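Local coordinates for rhamnose ABC transporter, rhamnose-binding protein (Actinomyces odontolyticus ATCC 17982, PDB 5BQ3) that probably binds a sugar such as rhamnose outside the membrane and passes it to an ABC transporter for uptake, at residues I30-K35 and V114-D119; A160-A165 and K192-D197; S256-G261 and F322-I327; G275-Y280 and F298-L303. All blocks are in the same frame, centred on the assembly; numbering follows the deposited sequence.

Contact 1: residues I30-K35 and V114-D119; sequences ITFIPK and VTFDSD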
loop_
_atom_site.group_PDB
_atom_site.type_symbol
_atom_site.label_atom_id
_atom_site.label_comp_id
_atom_site.label_asym_id
_atom_site.label_seq_id
_atom_site.Cartn_x
_atom_site.Cartn_y
_atom_site.Cartn_z
ATOM N N ILE A 30 -3.190 -15.397 -17.743
ATOM C CA ILE A 30 -2.974 -14.238 -16.870
ATOM C C ILE A 30 -1.466 -14.068 -16.602
ATOM O O ILE A 30 -0.760 -15.058 -16.394
ATOM C CB ILE A 30 -3.815 -14.325 -15.552
ATOM C CG1 ILE A 30 -3.809 -12.978 -14.776
ATOM C CG2 ILE A 30 -3.414 -15.522 -14.658
ATOM C CD1 ILE A 30 -4.905 -12.813 -13.728
ATOM N N THR A 31 -0.981 -12.816 -16.632
ATOM C CA THR A 31 0.425 -12.496 -16.379
ATOM C C THR A 31 0.520 -11.319 -15.405
ATOM O O THR A 31 -0.151 -10.299 -15.583
ATOM C CB THR A 31 1.192 -12.249 -17.688
ATOM O OG1 THR A 31 1.119 -13.426 -18.492
ATOM C CG2 THR A 31 2.655 -11.913 -17.453
ATOM N N PHE A 32 1.363 -11.486 -14.373
ATOM C CA PHE A 32 1.624 -10.498 -13.326
ATOM C C PHE A 32 3.008 -9.888 -13.548
ATOM O O PHE A 32 3.998 -10.619 -13.607
ATOM C CB PHE A 32 1.518 -11.142 -11.926
ATOM C CG PHE A 32 0.206 -11.832 -11.635
ATOM C CD1 PHE A 32 0.014 -13.167 -11.975
ATOM C CD2 PHE A 32 -0.833 -11.154 -11.011
ATOM C CE1 PHE A 32 -1.209 -13.799 -11.726
ATOM C CE2 PHE A 32 -2.047 -11.787 -10.754
ATOM C CZ PHE A 32 -2.230 -13.105 -11.116
ATOM N N ILE A 33 3.070 -8.555 -13.723
ATOM C CA ILE A 33 4.326 -7.839 -13.931
ATOM C C ILE A 33 4.574 -6.905 -12.730
ATOM O O ILE A 33 3.955 -5.841 -12.641
ATOM C CB ILE A 33 4.408 -7.089 -15.300
ATOM C CG1 ILE A 33 4.095 -8.030 -16.491
ATOM C CG2 ILE A 33 5.790 -6.422 -15.475
ATOM C CD1 ILE A 33 3.667 -7.332 -17.773
ATOM N N PRO A 34 5.486 -7.280 -11.798
ATOM C CA PRO A 34 5.783 -6.377 -10.674
ATOM C C PRO A 34 6.735 -5.258 -11.104
ATOM O O PRO A 34 7.227 -5.270 -12.237
ATOM C CB PRO A 34 6.427 -7.310 -9.644
ATOM C CG PRO A 34 7.096 -8.362 -10.460
ATOM C CD PRO A 34 6.324 -8.501 -11.750
ATOM N N LYS A 35 7.008 -4.298 -10.198
ATOM C CA LYS A 35 7.932 -3.186 -10.440
ATOM C C LYS A 35 9.350 -3.706 -10.705
ATOM O O LYS A 35 10.057 -3.195 -11.575
ATOM C CB LYS A 35 7.951 -2.243 -9.225
ATOM C CG LYS A 35 6.774 -1.292 -9.132
ATOM C CD LYS A 35 6.945 -0.354 -7.951
ATOM C CE LYS A 35 5.901 0.725 -7.944
ATOM N NZ LYS A 35 6.070 1.653 -6.797
ATOM N N VAL A 114 -5.118 -4.518 -15.898
ATOM C CA VAL A 114 -5.442 -4.249 -14.499
ATOM C C VAL A 114 -4.161 -3.767 -13.810
ATOM O O VAL A 114 -3.145 -4.456 -13.859
ATOM C CB VAL A 114 -6.063 -5.495 -13.795
ATOM C CG1 VAL A 114 -6.264 -5.258 -12.300
ATOM C CG2 VAL A 114 -7.378 -5.904 -14.452
ATOM N N THR A 115 -4.199 -2.578 -13.201
ATOM C CA THR A 115 -3.047 -2.048 -12.471
ATOM C C THR A 115 -3.283 -2.248 -10.975
ATOM O O THR A 115 -4.424 -2.195 -10.530
ATOM C CB THR A 115 -2.755 -0.581 -12.827
ATOM O OG1 THR A 115 -3.938 0.199 -12.668
ATOM C CG2 THR A 115 -2.200 -0.414 -14.234
ATOM N N PHE A 116 -2.215 -2.517 -10.209
ATOM C CA PHE A 116 -2.300 -2.714 -8.759
ATOM C C PHE A 116 -1.075 -2.095 -8.064
ATOM O O PHE A 116 -0.033 -1.944 -8.697
ATOM C CB PHE A 116 -2.520 -4.204 -8.377
ATOM C CG PHE A 116 -1.489 -5.284 -8.662
ATOM C CD1 PHE A 116 -0.430 -5.059 -9.539
ATOM C CD2 PHE A 116 -1.599 -6.541 -8.077
ATOM C CE1 PHE A 116 0.509 -6.061 -9.803
ATOM C CE2 PHE A 116 -0.658 -7.544 -8.343
ATOM C CZ PHE A 116 0.385 -7.299 -9.208
ATOM N N ASP A 117 -1.225 -1.690 -6.784
ATOM C CA ASP A 117 -0.203 -1.028 -5.945
ATOM C C ASP A 117 0.033 0.407 -6.472
ATOM O O ASP A 117 -0.403 1.369 -5.832
ATOM C CB ASP A 117 1.110 -1.856 -5.849
ATOM C CG ASP A 117 2.275 -1.190 -5.139
ATOM O OD1 ASP A 117 2.088 -0.727 -3.990
ATOM O OD2 ASP A 117 3.389 -1.190 -5.702
ATOM N N SER A 118 0.688 0.538 -7.646
ATOM C CA SER A 118 0.957 1.811 -8.305
ATOM C C SER A 118 0.263 1.851 -9.665
ATOM O O SER A 118 0.425 0.938 -10.480
ATOM C CB SER A 118 2.455 2.043 -8.448
ATOM O OG SER A 118 3.044 2.226 -7.173
ATOM N N ASP A 119 -0.522 2.915 -9.888
ATOM C CA ASP A 119 -1.307 3.127 -11.095
ATOM C C ASP A 119 -0.505 3.751 -12.236
ATOM O O ASP A 119 0.566 4.332 -12.028
ATOM C CB ASP A 119 -2.509 4.044 -10.771
ATOM C CG ASP A 119 -3.685 3.951 -11.738
ATOM O OD1 ASP A 119 -3.801 2.917 -12.443
ATOM O OD2 ASP A 119 -4.499 4.905 -11.777
#
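Lys35 and Ser118 meet beyond the C-terminal ends of two strands in the six-stranded parallel sheet of a type I periplasmic binding protein lobe. Strand 88-91 runs between strands 29-33 and 112-116, so the CA atoms of Phe32 and Val114 stay 9.5 Å apart. Side chains make the contact. Lys35 CB points toward the other loop; CG lies anti to the carbonyl carbon (chi1 -79°) and the chain is extended from there. Its NZ donates a hydrogen bond to Ser118 OG at 3.1 Å. Lys35 NZ is also 4.1 Å from Asp117 OD2, too far for a salt bridge but near enough for the charges probably to attract. With a methionine in place of Lys35, Ser118 OG would probably lose this donor and Asp117 its nearby positive charge. Asp117 has a positive phi of 70° and sits at the centre of a classic gamma turn, closed by a weak bond from Ser118 N to Phe116 O. This turn brings both polar side chains round to the lysine. Deeper in, Phe32 and Phe116 share the apolar layer with Val90 of the middle strand. Phe116 CZ comes to the edge of the Phe32 ring, near its plane, 4.4 Å from Phe32 CD2. The edge of the Phe116 ring in turn faces a backbone oxygen, with CE1 4.5 Å from Ile33 O.

Contact 2: residues A160-A165 and K192-D197; sequences ATANAA and KVYGDD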
loop_
_atom_site.group_PDB
_atom_site.type_symbol
_atom_site.label_atom_id
_atom_site.label_comp_id
_atom_site.label_asym_id
_atom_site.label_seq_id
_atom_site.Cartn_x
_atom_site.Cartn_y
_atom_site.Cartn_z
ATOM N N ALA A 160 8.604 11.283 5.284
ATOM C CA ALA A 160 9.649 10.915 4.324
ATOM C C ALA A 160 10.307 12.202 3.786
ATOM O O ALA A 160 10.802 12.987 4.592
ATOM C CB ALA A 160 9.041 10.088 3.201
ATOM N N THR A 161 10.319 12.435 2.455
ATOM C CA THR A 161 10.848 13.682 1.885
ATOM C C THR A 161 9.785 14.770 2.038
ATOM O O THR A 161 8.601 14.459 2.195
ATOM C CB THR A 161 11.267 13.524 0.413
ATOM O OG1 THR A 161 10.224 12.888 -0.325
ATOM C CG2 THR A 161 12.571 12.779 0.243
ATOM N N ALA A 162 10.203 16.043 1.978
ATOM C CA ALA A 162 9.309 17.195 2.092
ATOM C C ALA A 162 8.285 17.268 0.942
ATOM O O ALA A 162 7.169 17.745 1.152
ATOM C CB ALA A 162 10.125 18.473 2.136
ATOM N N ASN A 163 8.663 16.782 -0.249
ATOM C CA ASN A 163 7.851 16.788 -1.473
ATOM C C ASN A 163 7.149 15.432 -1.750
ATOM O O ASN A 163 6.569 15.271 -2.829
ATOM C CB ASN A 163 8.719 17.192 -2.682
ATOM C CG ASN A 163 10.169 16.757 -2.589
ATOM O OD1 ASN A 163 10.502 15.571 -2.732
ATOM N ND2 ASN A 163 11.065 17.712 -2.364
ATOM N N ALA A 164 7.175 14.481 -0.782
ATOM C CA ALA A 164 6.546 13.159 -0.911
ATOM C C ALA A 164 5.030 13.283 -1.098
ATOM O O ALA A 164 4.333 13.758 -0.205
ATOM C CB ALA A 164 6.863 12.302 0.302
ATOM N N ALA A 165 4.538 12.880 -2.281
ATOM C CA ALA A 165 3.137 12.975 -2.697
ATOM C C ALA A 165 2.168 12.253 -1.750
ATOM O O ALA A 165 1.189 12.868 -1.321
ATOM C CB ALA A 165 2.979 12.436 -4.112
ATOM N N LYS A 192 6.776 18.888 12.556
ATOM C CA LYS A 192 6.708 18.213 11.261
ATOM C C LYS A 192 8.122 18.135 10.683
ATOM O O LYS A 192 8.597 19.090 10.057
ATOM C CB LYS A 192 5.741 18.930 10.301
ATOM C CG LYS A 192 4.268 18.623 10.549
ATOM C CD LYS A 192 3.468 18.575 9.246
ATOM C CE LYS A 192 2.962 19.920 8.803
ATOM N NZ LYS A 192 2.381 19.857 7.437
ATOM N N VAL A 193 8.817 17.015 10.949
ATOM C CA VAL A 193 10.195 16.785 10.496
ATOM C C VAL A 193 10.218 15.792 9.326
ATOM O O VAL A 193 9.272 15.022 9.150
ATOM C CB VAL A 193 11.153 16.352 11.633
ATOM C CG1 VAL A 193 11.404 17.499 12.606
ATOM C CG2 VAL A 193 10.650 15.106 12.361
ATOM N N TYR A 194 11.301 15.820 8.526
ATOM C CA TYR A 194 11.432 14.977 7.342
ATOM C C TYR A 194 12.722 14.147 7.370
ATOM O O TYR A 194 13.827 14.696 7.421
ATOM C CB TYR A 194 11.347 15.840 6.068
ATOM C CG TYR A 194 10.055 16.625 5.977
ATOM C CD1 TYR A 194 8.869 16.011 5.581
ATOM C CD2 TYR A 194 10.005 17.970 6.330
ATOM C CE1 TYR A 194 7.668 16.718 5.531
ATOM C CE2 TYR A 194 8.811 18.689 6.284
ATOM C CZ TYR A 194 7.644 18.058 5.879
ATOM O OH TYR A 194 6.462 18.758 5.823
ATOM N N GLY A 195 12.546 12.827 7.350
ATOM C CA GLY A 195 13.629 11.847 7.370
ATOM C C GLY A 195 14.158 11.465 6.001
ATOM O O GLY A 195 15.136 10.719 5.904
ATOM N N ASP A 196 13.495 11.963 4.932
ATOM C CA ASP A 196 13.817 11.781 3.511
ATOM C C ASP A 196 13.945 10.295 3.086
ATOM O O ASP A 196 14.697 9.995 2.157
ATOM C CB ASP A 196 15.097 12.569 3.139
ATOM C CG ASP A 196 15.009 14.071 3.363
ATOM O OD1 ASP A 196 13.921 14.648 3.125
ATOM O OD2 ASP A 196 16.034 14.673 3.742
ATOM N N ASP A 197 13.170 9.384 3.733
ATOM C CA ASP A 197 13.152 7.923 3.508
ATOM C C ASP A 197 14.566 7.308 3.658
ATOM O O ASP A 197 14.896 6.310 3.006
ATOM C CB ASP A 197 12.531 7.555 2.141
ATOM C CG ASP A 197 11.034 7.309 2.147
ATOM O OD1 ASP A 197 10.538 6.664 3.102
ATOM O OD2 ASP A 197 10.364 7.706 1.170
HETATM O O HOH W 1 10.173 10.173 0.019
HETATM O O HOH W 2 13.071 16.793 1.659
#
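Asp197 OD2 accepts a hydrogen bond of 2.7 Å from water 1, which also bonds to Thr161 OG1 and so bridges the two loops. The other carboxylate oxygen, Asp197 OD1, is hydrogen-bonded to Thr223, so both ends of the group are held. Thr161 OG1 lies between its backbone N and carbonyl carbon (chi1 49°). This torsion offers the hydroxyl to water 1 and sends CG2 to the neighbouring aspartate, where Thr161 CG2 is 3.7 Å from Asp196 OD1. The two side chains cross at about a right angle. A second bridge runs through water 2, which donates to Asp196 OD1 at 2.7 Å and accepts from Ala162 N at 3.0 Å. The direct link is a single weak backbone bond, Asp196 N to Ala160 O, 2.9 Å long and bent to 146°. That same Ala160 O lies in plane at the edge of the Tyr194 ring. One face of the ring carries Ala162 CA in a CH-pi contact, 3.9 Å from the centroid of the Tyr194 ring. Ala162 CB adds an apolar touch on Tyr194 CD2 at 4.2 Å. A serine in place of Tyr194 would probably open a gap beside Ala162 and leave the type I turn from Thr161 to Ala164 less firmly held. The two loops follow the adjacent parallel strands 153-159 and 187-194, the latter at the sheet's edge. Ala164 is the N-cap of helix 165-180, and helix 199-212 begins just after Asp197.

Contact 3: residues S256-G261 and F322-I327; sequences SFVKDG and FNADNI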
loop_
_atom_site.group_PDB
_atom_site.type_symbol
_atom_site.label_atom_id
_atom_site.label_comp_id
_atom_site.label_asym_id
_atom_site.label_seq_id
_atom_site.Cartn_x
_atom_site.Cartn_y
_atom_site.Cartn_z
ATOM N N SER A 256 10.654 -6.908 16.698
ATOM C CA SER A 256 11.447 -6.778 17.923
ATOM C C SER A 256 10.972 -5.616 18.799
ATOM O O SER A 256 10.898 -5.776 20.010
ATOM C CB SER A 256 12.925 -6.601 17.591
ATOM O OG SER A 256 13.141 -5.432 16.818
ATOM N N PHE A 257 10.627 -4.466 18.187
ATOM C CA PHE A 257 10.177 -3.260 18.887
ATOM C C PHE A 257 8.778 -3.412 19.473
ATOM O O PHE A 257 8.478 -2.795 20.496
ATOM C CB PHE A 257 10.219 -2.044 17.953
ATOM C CG PHE A 257 11.582 -1.763 17.373
ATOM C CD1 PHE A 257 12.620 -1.309 18.180
ATOM C CD2 PHE A 257 11.828 -1.944 16.018
ATOM C CE1 PHE A 257 13.882 -1.058 17.643
ATOM C CE2 PHE A 257 13.089 -1.680 15.480
ATOM C CZ PHE A 257 14.108 -1.240 16.297
ATOM N N VAL A 258 7.927 -4.226 18.829
ATOM C CA VAL A 258 6.560 -4.489 19.275
ATOM C C VAL A 258 6.612 -5.371 20.543
ATOM O O VAL A 258 5.842 -5.138 21.479
ATOM C CB VAL A 258 5.695 -5.102 18.138
ATOM C CG1 VAL A 258 4.315 -5.486 18.638
ATOM C CG2 VAL A 258 5.563 -4.139 16.964
ATOM N N LYS A 259 7.557 -6.333 20.590
ATOM C CA LYS A 259 7.746 -7.243 21.724
ATOM C C LYS A 259 8.432 -6.554 22.911
ATOM O O LYS A 259 8.085 -6.859 24.054
ATOM C CB LYS A 259 8.539 -8.493 21.305
ATOM C CG LYS A 259 7.853 -9.364 20.244
ATOM C CD LYS A 259 6.645 -10.123 20.753
ATOM C CE LYS A 259 5.937 -10.822 19.622
ATOM N NZ LYS A 259 4.687 -11.482 20.074
ATOM N N ASP A 260 9.395 -5.636 22.640
ATOM C CA ASP A 260 10.128 -4.837 23.640
ATOM C C ASP A 260 9.198 -3.951 24.442
ATOM O O ASP A 260 9.399 -3.755 25.641
ATOM C CB ASP A 260 11.155 -3.897 22.958
ATOM C CG ASP A 260 12.386 -4.511 22.328
ATOM O OD1 ASP A 260 12.417 -5.752 22.164
ATOM O OD2 ASP A 260 13.296 -3.743 21.934
ATOM N N GLY A 261 8.231 -3.371 23.737
ATOM C CA GLY A 261 7.298 -2.385 24.264
ATOM C C GLY A 261 7.525 -0.986 23.712
ATOM O O GLY A 261 6.830 -0.053 24.123
ATOM N N PHE A 322 -1.353 -3.717 13.079
ATOM C CA PHE A 322 -0.444 -4.731 13.607
ATOM C C PHE A 322 -0.044 -4.419 15.042
ATOM O O PHE A 322 0.399 -3.310 15.346
ATOM C CB PHE A 322 0.814 -4.868 12.730
ATOM C CG PHE A 322 0.562 -5.167 11.270
ATOM C CD1 PHE A 322 0.386 -4.142 10.350
ATOM C CD2 PHE A 322 0.533 -6.478 10.809
ATOM C CE1 PHE A 322 0.164 -4.422 9.000
ATOM C CE2 PHE A 322 0.301 -6.755 9.458
ATOM C CZ PHE A 322 0.113 -5.726 8.564
ATOM N N ASN A 323 -0.205 -5.415 15.915
ATOM C CA ASN A 323 0.139 -5.382 17.336
ATOM C C ASN A 323 0.807 -6.715 17.700
ATOM O O ASN A 323 1.006 -7.552 16.816
ATOM C CB ASN A 323 -1.098 -5.096 18.205
ATOM C CG ASN A 323 -2.340 -5.850 17.799
ATOM O OD1 ASN A 323 -2.405 -7.083 17.855
ATOM N ND2 ASN A 323 -3.355 -5.116 17.378
ATOM N N ALA A 324 1.144 -6.917 18.988
ATOM C CA ALA A 324 1.832 -8.110 19.483
ATOM C C ALA A 324 1.024 -9.419 19.351
ATOM O O ALA A 324 1.590 -10.497 19.542
ATOM C CB ALA A 324 2.224 -7.891 20.926
ATOM N N ASP A 325 -0.268 -9.332 18.983
ATOM C CA ASP A 325 -1.155 -10.492 18.845
ATOM C C ASP A 325 -1.216 -11.045 17.406
ATOM O O ASP A 325 -1.676 -12.175 17.224
ATOM C CB ASP A 325 -2.576 -10.140 19.323
ATOM C CG ASP A 325 -2.613 -9.432 20.662
ATOM O OD1 ASP A 325 -2.433 -10.108 21.694
ATOM O OD2 ASP A 325 -2.798 -8.196 20.676
ATOM N N ASN A 326 -0.765 -10.268 16.400
ATOM C CA ASN A 326 -0.803 -10.702 15.002
ATOM C C ASN A 326 0.510 -10.412 14.237
ATOM O O ASN A 326 0.599 -10.754 13.056
ATOM C CB ASN A 326 -1.993 -10.043 14.279
ATOM C CG ASN A 326 -1.888 -8.547 14.074
ATOM O OD1 ASN A 326 -1.324 -7.810 14.894
ATOM N ND2 ASN A 326 -2.445 -8.062 12.974
ATOM N N ILE A 327 1.517 -9.810 14.907
ATOM C CA ILE A 327 2.811 -9.445 14.311
ATOM C C ILE A 327 3.547 -10.673 13.721
ATOM O O ILE A 327 4.109 -10.558 12.632
ATOM C CB ILE A 327 3.714 -8.646 15.313
ATOM C CG1 ILE A 327 4.982 -8.073 14.634
ATOM C CG2 ILE A 327 4.065 -9.429 16.589
ATOM C CD1 ILE A 327 4.839 -6.701 14.084
#
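Val258 points its CB from helix 251-260 toward the turn that holds Ala324 and Ile327, and its two methyls divide the work there. CG1, anti to the backbone N (chi1 175°), lies against the backbone of the turn, 3.5 Å from Ala324 N. The same Val258 CG1 touches Ala324 CB at 3.9 Å. CG2, the other branch, meets Ile327 tip to tip, with Val258 CG2 3.9 Å from Ile327 CD1. Phe266 of strand 266-268 packs on both Val258 and Ile327. The next residue, Lys259, bends at chi2 (-71°), which brings its far end to the turn. It slides past Ile327 in the opposite direction, Lys259 CE lying 3.8 Å from Ile327 CG2. Its NZ ends in a weak hydrogen bond of 3.3 Å to Ala324 O, and Asp328 is a distant ionic partner. The turn is stiffened from within. Asn323 N gives a straight bond of 2.8 Å to Asn326 OD1, in the carbonyl plane, while Asn323 O accepts from Asn326 N. Asn323 ND2 is tied to Glu265. The turn follows strand 320-322, near the chain's end, after the chain has returned from strand 313-315 in the other lobe. Three such crossings between lobes are typical of type I periplasmic binding proteins, and here the last one finishes against a helix of the second lobe.

Contact 4: residues G275-Y280 and F298-L303; sequences GYVAAY and FTAGNL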
loop_
_atom_site.group_PDB
_atom_site.type_symbol
_atom_site.label_atom_id
_atom_site.label_comp_id
_atom_site.label_asym_id
_atom_site.label_seq_id
_atom_site.Cartn_x
_atom_site.Cartn_y
_atom_site.Cartn_z
ATOM N N GLY A 275 -3.040 -8.591 -4.668
ATOM C CA GLY A 275 -2.846 -9.479 -5.809
ATOM C C GLY A 275 -4.043 -10.387 -6.027
ATOM O O GLY A 275 -4.403 -10.677 -7.172
ATOM N N TYR A 276 -4.682 -10.811 -4.916
ATOM C CA TYR A 276 -5.870 -11.666 -4.878
ATOM C C TYR A 276 -7.060 -10.980 -5.566
ATOM O O TYR A 276 -7.646 -11.569 -6.473
ATOM C CB TYR A 276 -6.216 -12.031 -3.417
ATOM C CG TYR A 276 -7.211 -13.159 -3.267
ATOM C CD1 TYR A 276 -6.788 -14.481 -3.157
ATOM C CD2 TYR A 276 -8.577 -12.904 -3.180
ATOM C CE1 TYR A 276 -7.702 -15.525 -3.014
ATOM C CE2 TYR A 276 -9.500 -13.938 -3.032
ATOM C CZ TYR A 276 -9.058 -15.247 -2.949
ATOM O OH TYR A 276 -9.972 -16.262 -2.800
ATOM N N VAL A 277 -7.393 -9.735 -5.153
ATOM C CA VAL A 277 -8.495 -8.921 -5.696
ATOM C C VAL A 277 -8.234 -8.609 -7.181
ATOM O O VAL A 277 -9.156 -8.718 -7.989
ATOM C CB VAL A 277 -8.728 -7.625 -4.855
ATOM C CG1 VAL A 277 -9.740 -6.688 -5.515
ATOM C CG2 VAL A 277 -9.180 -7.964 -3.436
ATOM N N ALA A 278 -6.977 -8.263 -7.534
ATOM C CA ALA A 278 -6.556 -7.926 -8.896
ATOM C C ALA A 278 -6.769 -9.082 -9.884
ATOM O O ALA A 278 -7.241 -8.843 -10.993
ATOM C CB ALA A 278 -5.099 -7.499 -8.897
ATOM N N ALA A 279 -6.444 -10.328 -9.478
ATOM C CA ALA A 279 -6.610 -11.525 -10.305
ATOM C C ALA A 279 -8.091 -11.819 -10.546
ATOM O O ALA A 279 -8.449 -12.234 -11.649
ATOM C CB ALA A 279 -5.932 -12.715 -9.650
ATOM N N TYR A 280 -8.952 -11.572 -9.531
ATOM C CA TYR A 280 -10.403 -11.764 -9.633
ATOM C C TYR A 280 -11.037 -10.653 -10.469
ATOM O O TYR A 280 -12.004 -10.912 -11.186
ATOM C CB TYR A 280 -11.059 -11.840 -8.243
ATOM C CG TYR A 280 -11.100 -13.244 -7.679
ATOM C CD1 TYR A 280 -12.160 -14.102 -7.965
ATOM C CD2 TYR A 280 -10.071 -13.725 -6.876
ATOM C CE1 TYR A 280 -12.194 -15.402 -7.461
ATOM C CE2 TYR A 280 -10.095 -15.022 -6.367
ATOM C CZ TYR A 280 -11.155 -15.861 -6.667
ATOM O OH TYR A 280 -11.181 -17.137 -6.157
ATOM N N PHE A 298 -18.114 -6.934 -8.540
ATOM C CA PHE A 298 -17.493 -8.218 -8.866
ATOM C C PHE A 298 -17.131 -8.969 -7.579
ATOM O O PHE A 298 -16.834 -8.336 -6.565
ATOM C CB PHE A 298 -16.255 -8.026 -9.771
ATOM C CG PHE A 298 -15.036 -7.404 -9.126
ATOM C CD1 PHE A 298 -14.911 -6.024 -9.025
ATOM C CD2 PHE A 298 -13.995 -8.199 -8.658
ATOM C CE1 PHE A 298 -13.781 -5.454 -8.435
ATOM C CE2 PHE A 298 -12.872 -7.626 -8.060
ATOM C CZ PHE A 298 -12.769 -6.259 -7.960
ATOM N N THR A 299 -17.154 -10.312 -7.624
ATOM C CA THR A 299 -16.813 -11.158 -6.480
ATOM C C THR A 299 -15.299 -11.413 -6.491
ATOM O O THR A 299 -14.742 -11.837 -7.507
ATOM C CB THR A 299 -17.645 -12.456 -6.484
ATOM O OG1 THR A 299 -19.020 -12.133 -6.690
ATOM C CG2 THR A 299 -17.505 -13.246 -5.188
ATOM N N ALA A 300 -14.641 -11.128 -5.362
ATOM C CA ALA A 300 -13.203 -11.300 -5.183
ATOM C C ALA A 300 -12.910 -12.493 -4.260
ATOM O O ALA A 300 -12.271 -12.343 -3.217
ATOM C CB ALA A 300 -12.589 -10.018 -4.633
ATOM N N GLY A 301 -13.402 -13.664 -4.667
ATOM C CA GLY A 301 -13.232 -14.937 -3.973
ATOM C C GLY A 301 -13.678 -14.975 -2.528
ATOM O O GLY A 301 -14.850 -14.728 -2.225
ATOM N N ASN A 302 -12.731 -15.296 -1.632
ATOM C CA ASN A 302 -12.938 -15.421 -0.186
ATOM C C ASN A 302 -13.069 -14.059 0.505
ATOM O O ASN A 302 -13.499 -14.008 1.658
ATOM C CB ASN A 302 -11.785 -16.212 0.451
ATOM C CG ASN A 302 -11.577 -17.597 -0.124
ATOM O OD1 ASN A 302 -12.503 -18.415 -0.226
ATOM N ND2 ASN A 302 -10.338 -17.898 -0.491
ATOM N N LEU A 303 -12.707 -12.964 -0.191
ATOM C CA LEU A 303 -12.769 -11.601 0.347
ATOM C C LEU A 303 -14.133 -10.922 0.095
ATOM O O LEU A 303 -14.347 -9.798 0.549
ATOM C CB LEU A 303 -11.623 -10.741 -0.222
ATOM C CG LEU A 303 -10.209 -11.080 0.278
ATOM C CD1 LEU A 303 -9.159 -10.373 -0.545
ATOM C CD2 LEU A 303 -10.026 -10.722 1.748
#
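Tyr276 and Tyr280, one turn apart on helix 271-287, present their rings to the 298-303 chain in different ways. Tyr276 uses its edge. Ala300 O lies in the plane of its ring, 3.2 Å from Tyr276 CE2. At the tip, Asn302 N donates to Tyr276 OH at 3.1 Å, nearly straight at 168°. The Asn302 side chain crosses the tyrosine at about a right angle, its amide plane tilted 27° from the ring. Tyr280 uses its face instead. The peptide from Ala300 to Gly301 lies over the centre of this ring, with Gly301 N 3.4 Å above its plane. Gly301 CA adds a CH-pi contact, 3.8 Å from the Tyr280 ring centroid. Gly301 has a positive phi and no side chain where the two tyrosines close in. Both tyrosine hydroxyls also bond to Glu55, which ties helix 40-56 to this contact. Val277, next along the helix from Tyr276, spreads its methyls. With chi1 at 172°, CG1 points away from the backbone N, and Val277 CG1 is 3.9 Å from Phe298 CZ. CG2 goes the other way, and Val277 CG2 is 3.8 Å from Leu303 CD1. The valine crosses each of these partners at about a right angle. Leu303 N bonds back to Ala300 O at 3.1 Å, and Gly301 and Asn302 have the backbone angles of a type II' beta turn. This turn lies in the link of a beta hairpin, strands 297-299 and 305-307, laid across helix 271-287.

Contacts 1 and 4 belong to the lobe with the six-stranded sheet, contacts 2 and 3 to the lobe with the four-stranded one. Contacts 1 and 4 touch: Phe116 CD2 packs on Ala278 CB at 3.7 Å, so helix 271-287 holds both sheet and hairpin. All four are partly buried, contacts 2 and 3 nearer the surface with two exposed touching residues each. Contact 1 grades from a buried aromatic layer to polar loops. Contact 2 adds two water bridges to a weak backbone bond and a CH-pi contact. The centre of contact 3 lies farthest from the chain's centre, about 20 Å, and methyl packing there joins one weak bond. Contact 4 buries the most surface, two tyrosines giving the largest shares.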